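Pa14_01140 (PDB 6OX6) acts as the immunity protein of the type VI secretion effector Tas1, binding the toxin and helping to prevent its early activation. Local coordinates at residues B[35-43]-B[69-77]. Numbering follows the deposited sequence.
Sequences HVRFYGEAE and EYETGFPKG
Tyr70, in the last turn of the C-terminal helix 67-72, reaches across to Glu43 and Arg37. Here the helix end and the terminal chain pack against strand 33-38, an outermost strand of a four-stranded antiparallel sheet, and the type II beta turn from Phe38 to Glu41 that follows it. With CG anti to the backbone N (chi1 177°), the phenol is directed toward the strand, and Tyr70 OH donates to the anti lone pair of Glu43 OE2 at 2.5 Å. The same carboxylate oxygen makes a salt bridge to Arg26, which probably favours its charged state. Arg37 CD lies over one face of the Tyr70 ring, and Arg37 CB is 3.3 Å from Tyr70 OH. Farther out, the extended arginine chain carries the guanidinium to the helix C-terminus, where carbonyls lack helical partners. Arg37 NH1 donates to Glu71 O at 2.8 Å, from above the carbonyl plane, while NH2 reaches Thr72 O through a water that accepts from the arginine and donates to the carbonyl. Arg37 NE, bonded nearly straight to Glu41 O (173°), ties the guanidinium to its own turn. Gly73 leaves the helix with positive phi, and its CA sits over one guanidinium face, a place suited to a residue without a side chain. Phe74 then meets Tyr39: Phe74 CB stands 3.5 Å from the centroid of the Tyr39 ring in a CH-pi contact, and the two rings are nearly parallel but slid apart. Tyr39 OH is held at the far end by Asp17 and Asp19. Gly40 N donates to Phe74 O at 2.7 Å, nearly in line with the C=O bond. Beyond Pro75 comes the poorly ordered Lys76; glycine suits position 40, where phi is positive and a side chain would collide with Lys76 CB, which lies 3.9 Å from Gly40 CA.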
loop_
_atom_site.group_PDB
_atom_site.type_symbol
_atom_site.label_atom_id
_atom_site.label_comp_id
_atom_site.label_asym_id
_atom_site.label_seq_id
_atom_site.Cartn_x
_atom_site.Cartn_y
_atom_site.Cartn_z
ATOM N N HIS B 35 -13.123 13.809 -3.704
ATOM C CA HIS B 35 -14.128 12.802 -4.009
ATOM C C HIS B 35 -13.468 11.614 -4.678
ATOM O O HIS B 35 -12.428 11.754 -5.315
ATOM C CB HIS B 35 -15.231 13.353 -4.903
ATOM C CG HIS B 35 -16.201 14.211 -4.166
ATOM N ND1 HIS B 35 -15.968 15.546 -3.920
ATOM C CD2 HIS B 35 -17.394 13.924 -3.593
ATOM C CE1 HIS B 35 -16.981 16.048 -3.234
ATOM N NE2 HIS B 35 -17.860 15.084 -3.021
ATOM N N VAL B 36 -14.089 10.442 -4.548
ATOM C CA VAL B 36 -13.531 9.199 -5.060
ATOM C C VAL B 36 -14.475 8.645 -6.114
ATOM O O VAL B 36 -15.698 8.799 -5.991
ATOM C CB VAL B 36 -13.303 8.172 -3.931
ATOM C CG1 VAL B 36 -14.653 7.750 -3.283
ATOM C CG2 VAL B 36 -12.581 6.968 -4.461
ATOM N N ARG B 37 -13.899 8.035 -7.170
ATOM C CA ARG B 37 -14.679 7.348 -8.205
ATOM C C ARG B 37 -13.969 6.052 -8.559
ATOM O O ARG B 37 -12.871 6.083 -9.127
ATOM C CB ARG B 37 -14.851 8.214 -9.449
ATOM C CG ARG B 37 -15.744 7.577 -10.490
ATOM C CD ARG B 37 -16.138 8.542 -11.584
ATOM N NE ARG B 37 -17.017 7.886 -12.546
ATOM C CZ ARG B 37 -17.389 8.398 -13.717
ATOM N NH1 ARG B 37 -16.966 9.591 -14.116
ATOM N NH2 ARG B 37 -18.184 7.694 -14.495
ATOM N N PHE B 38 -14.573 4.918 -8.210
ATOM C CA PHE B 38 -13.978 3.617 -8.494
ATOM C C PHE B 38 -14.247 3.221 -9.927
ATOM O O PHE B 38 -15.240 3.648 -10.523
ATOM C CB PHE B 38 -14.523 2.546 -7.554
ATOM C CG PHE B 38 -14.055 2.717 -6.115
ATOM C CD1 PHE B 38 -14.840 3.387 -5.188
ATOM C CD2 PHE B 38 -12.835 2.225 -5.715
ATOM C CE1 PHE B 38 -14.420 3.559 -3.895
ATOM C CE2 PHE B 38 -12.391 2.401 -4.386
ATOM C CZ PHE B 38 -13.191 3.069 -3.495
ATOM N N TYR B 39 -13.346 2.406 -10.489
ATOM C CA TYR B 39 -13.504 1.968 -11.872
ATOM C C TYR B 39 -14.876 1.362 -12.062
ATOM O O TYR B 39 -15.334 0.576 -11.232
ATOM C CB TYR B 39 -12.449 0.931 -12.247
ATOM C CG TYR B 39 -11.075 1.466 -12.543
ATOM C CD1 TYR B 39 -10.674 2.736 -12.119
ATOM C CD2 TYR B 39 -10.173 0.689 -13.249
ATOM C CE1 TYR B 39 -9.395 3.207 -12.378
ATOM C CE2 TYR B 39 -8.917 1.133 -13.508
ATOM C CZ TYR B 39 -8.519 2.387 -13.073
ATOM O OH TYR B 39 -7.234 2.791 -13.396
ATOM N N GLY B 40 -15.548 1.753 -13.143
ATOM C CA GLY B 40 -16.856 1.212 -13.469
ATOM C C GLY B 40 -18.021 1.758 -12.672
ATOM O O GLY B 40 -19.129 1.198 -12.761
ATOM N N GLU B 41 -17.830 2.836 -11.913
ATOM C CA GLU B 41 -18.891 3.367 -11.072
ATOM C C GLU B 41 -19.013 4.862 -11.274
ATOM O O GLU B 41 -18.094 5.519 -11.759
ATOM C CB GLU B 41 -18.622 3.085 -9.589
ATOM C CG GLU B 41 -18.671 1.613 -9.265
ATOM C CD GLU B 41 -18.344 1.298 -7.815
ATOM O OE1 GLU B 41 -18.526 2.183 -6.945
ATOM O OE2 GLU B 41 -17.920 0.151 -7.556
ATOM N N ALA B 42 -20.140 5.405 -10.822
ATOM C CA ALA B 42 -20.241 6.846 -10.649
ATOM C C ALA B 42 -19.425 7.300 -9.430
ATOM O O ALA B 42 -19.067 6.510 -8.550
ATOM C CB ALA B 42 -21.703 7.273 -10.500
ATOM N N GLU B 43 -19.105 8.592 -9.410
ATOM C CA GLU B 43 -18.426 9.179 -8.267
ATOM C C GLU B 43 -19.256 9.004 -6.993
ATOM O O GLU B 43 -20.479 9.201 -6.991
ATOM C CB GLU B 43 -18.161 10.664 -8.532
ATOM C CG GLU B 43 -17.437 11.388 -7.413
ATOM C CD GLU B 43 -17.186 12.846 -7.757
ATOM O OE1 GLU B 43 -18.031 13.679 -7.353
ATOM O OE2 GLU B 43 -16.161 13.157 -8.435
ATOM N N GLU B 69 -10.673 12.760 -18.659
ATOM C CA GLU B 69 -10.438 11.346 -18.371
ATOM C C GLU B 69 -11.189 10.907 -17.121
ATOM O O GLU B 69 -11.812 9.838 -17.096
ATOM C CB GLU B 69 -8.948 11.070 -18.187
ATOM C CG GLU B 69 -8.112 11.271 -19.411
ATOM C CD GLU B 69 -6.653 11.005 -19.120
ATOM O OE1 GLU B 69 -6.221 9.824 -19.129
ATOM O OE2 GLU B 69 -5.955 11.986 -18.803
ATOM N N TYR B 70 -11.094 11.699 -16.055
ATOM C CA TYR B 70 -11.819 11.379 -14.830
ATOM C C TYR B 70 -13.314 11.294 -15.089
ATOM O O TYR B 70 -13.973 10.331 -14.679
ATOM C CB TYR B 70 -11.531 12.421 -13.757
ATOM C CG TYR B 70 -12.304 12.180 -12.481
ATOM C CD1 TYR B 70 -11.794 11.368 -11.499
ATOM C CD2 TYR B 70 -13.571 12.744 -12.282
ATOM C CE1 TYR B 70 -12.476 11.140 -10.336
ATOM C CE2 TYR B 70 -14.275 12.507 -11.117
ATOM C CZ TYR B 70 -13.716 11.703 -10.156
ATOM O OH TYR B 70 -14.376 11.455 -8.995
ATOM N N GLU B 71 -13.870 12.291 -15.782
ATOM C CA GLU B 71 -15.317 12.311 -15.964
ATOM C C GLU B 71 -15.778 11.208 -16.897
ATOM O O GLU B 71 -16.885 10.683 -16.732
ATOM C CB GLU B 71 -15.758 13.673 -16.479
ATOM C CG GLU B 71 -15.598 14.747 -15.433
ATOM C CD GLU B 71 -16.025 16.109 -15.942
ATOM O OE1 GLU B 71 -16.520 16.177 -17.089
ATOM O OE2 GLU B 71 -15.875 17.103 -15.190
ATOM N N THR B 72 -14.949 10.835 -17.870
ATOM C CA THR B 72 -15.311 9.708 -18.719
ATOM C C THR B 72 -15.326 8.413 -17.921
ATOM O O THR B 72 -16.245 7.594 -18.060
ATOM C CB THR B 72 -14.342 9.600 -19.891
ATOM O OG1 THR B 72 -14.388 10.813 -20.653
ATOM C CG2 THR B 72 -14.748 8.458 -20.769
ATOM N N GLY B 73 -14.323 8.215 -17.073
ATOM C CA GLY B 73 -14.268 7.041 -16.234
ATOM C C GLY B 73 -13.567 5.868 -16.896
ATOM O O GLY B 73 -13.277 5.854 -18.094
ATOM N N PHE B 74 -13.290 4.859 -16.077
ATOM C CA PHE B 74 -12.503 3.722 -16.462
ATOM C C PHE B 74 -13.366 2.479 -16.367
ATOM O O PHE B 74 -14.121 2.336 -15.394
ATOM C CB PHE B 74 -11.257 3.585 -15.557
ATOM C CG PHE B 74 -10.309 4.747 -15.668
ATOM C CD1 PHE B 74 -10.664 6.000 -15.191
ATOM C CD2 PHE B 74 -9.085 4.595 -16.279
ATOM C CE1 PHE B 74 -9.801 7.073 -15.319
ATOM C CE2 PHE B 74 -8.211 5.658 -16.400
ATOM C CZ PHE B 74 -8.566 6.900 -15.923
ATOM N N PRO B 75 -13.309 1.580 -17.348
ATOM C CA PRO B 75 -14.111 0.353 -17.273
ATOM C C PRO B 75 -13.745 -0.440 -16.033
ATOM O O PRO B 75 -12.582 -0.472 -15.623
ATOM C CB PRO B 75 -13.720 -0.402 -18.547
ATOM C CG PRO B 75 -12.327 0.091 -18.853
ATOM C CD PRO B 75 -12.319 1.535 -18.445
ATOM N N LYS B 76 -14.741 -1.101 -15.451
ATOM C CA LYS B 76 -14.525 -1.921 -14.267
ATOM C C LYS B 76 -13.490 -2.995 -14.580
ATOM O O LYS B 76 -13.565 -3.661 -15.612
ATOM C CB LYS B 76 -15.835 -2.564 -13.811
ATOM C CG LYS B 76 -15.717 -3.367 -12.526
ATOM C CD LYS B 76 -16.952 -4.220 -12.293
ATOM C CE LYS B 76 -17.445 -4.846 -13.589
ATOM N NZ LYS B 76 -18.164 -6.128 -13.349
ATOM N N GLY B 77 -12.526 -3.159 -13.682
ATOM C CA GLY B 77 -11.469 -4.135 -13.862
ATOM C C GLY B 77 -11.875 -5.533 -13.419
ATOM O O GLY B 77 -11.274 -6.537 -13.820
HETATM O O HOH W 1 -18.980 8.431 -17.252
#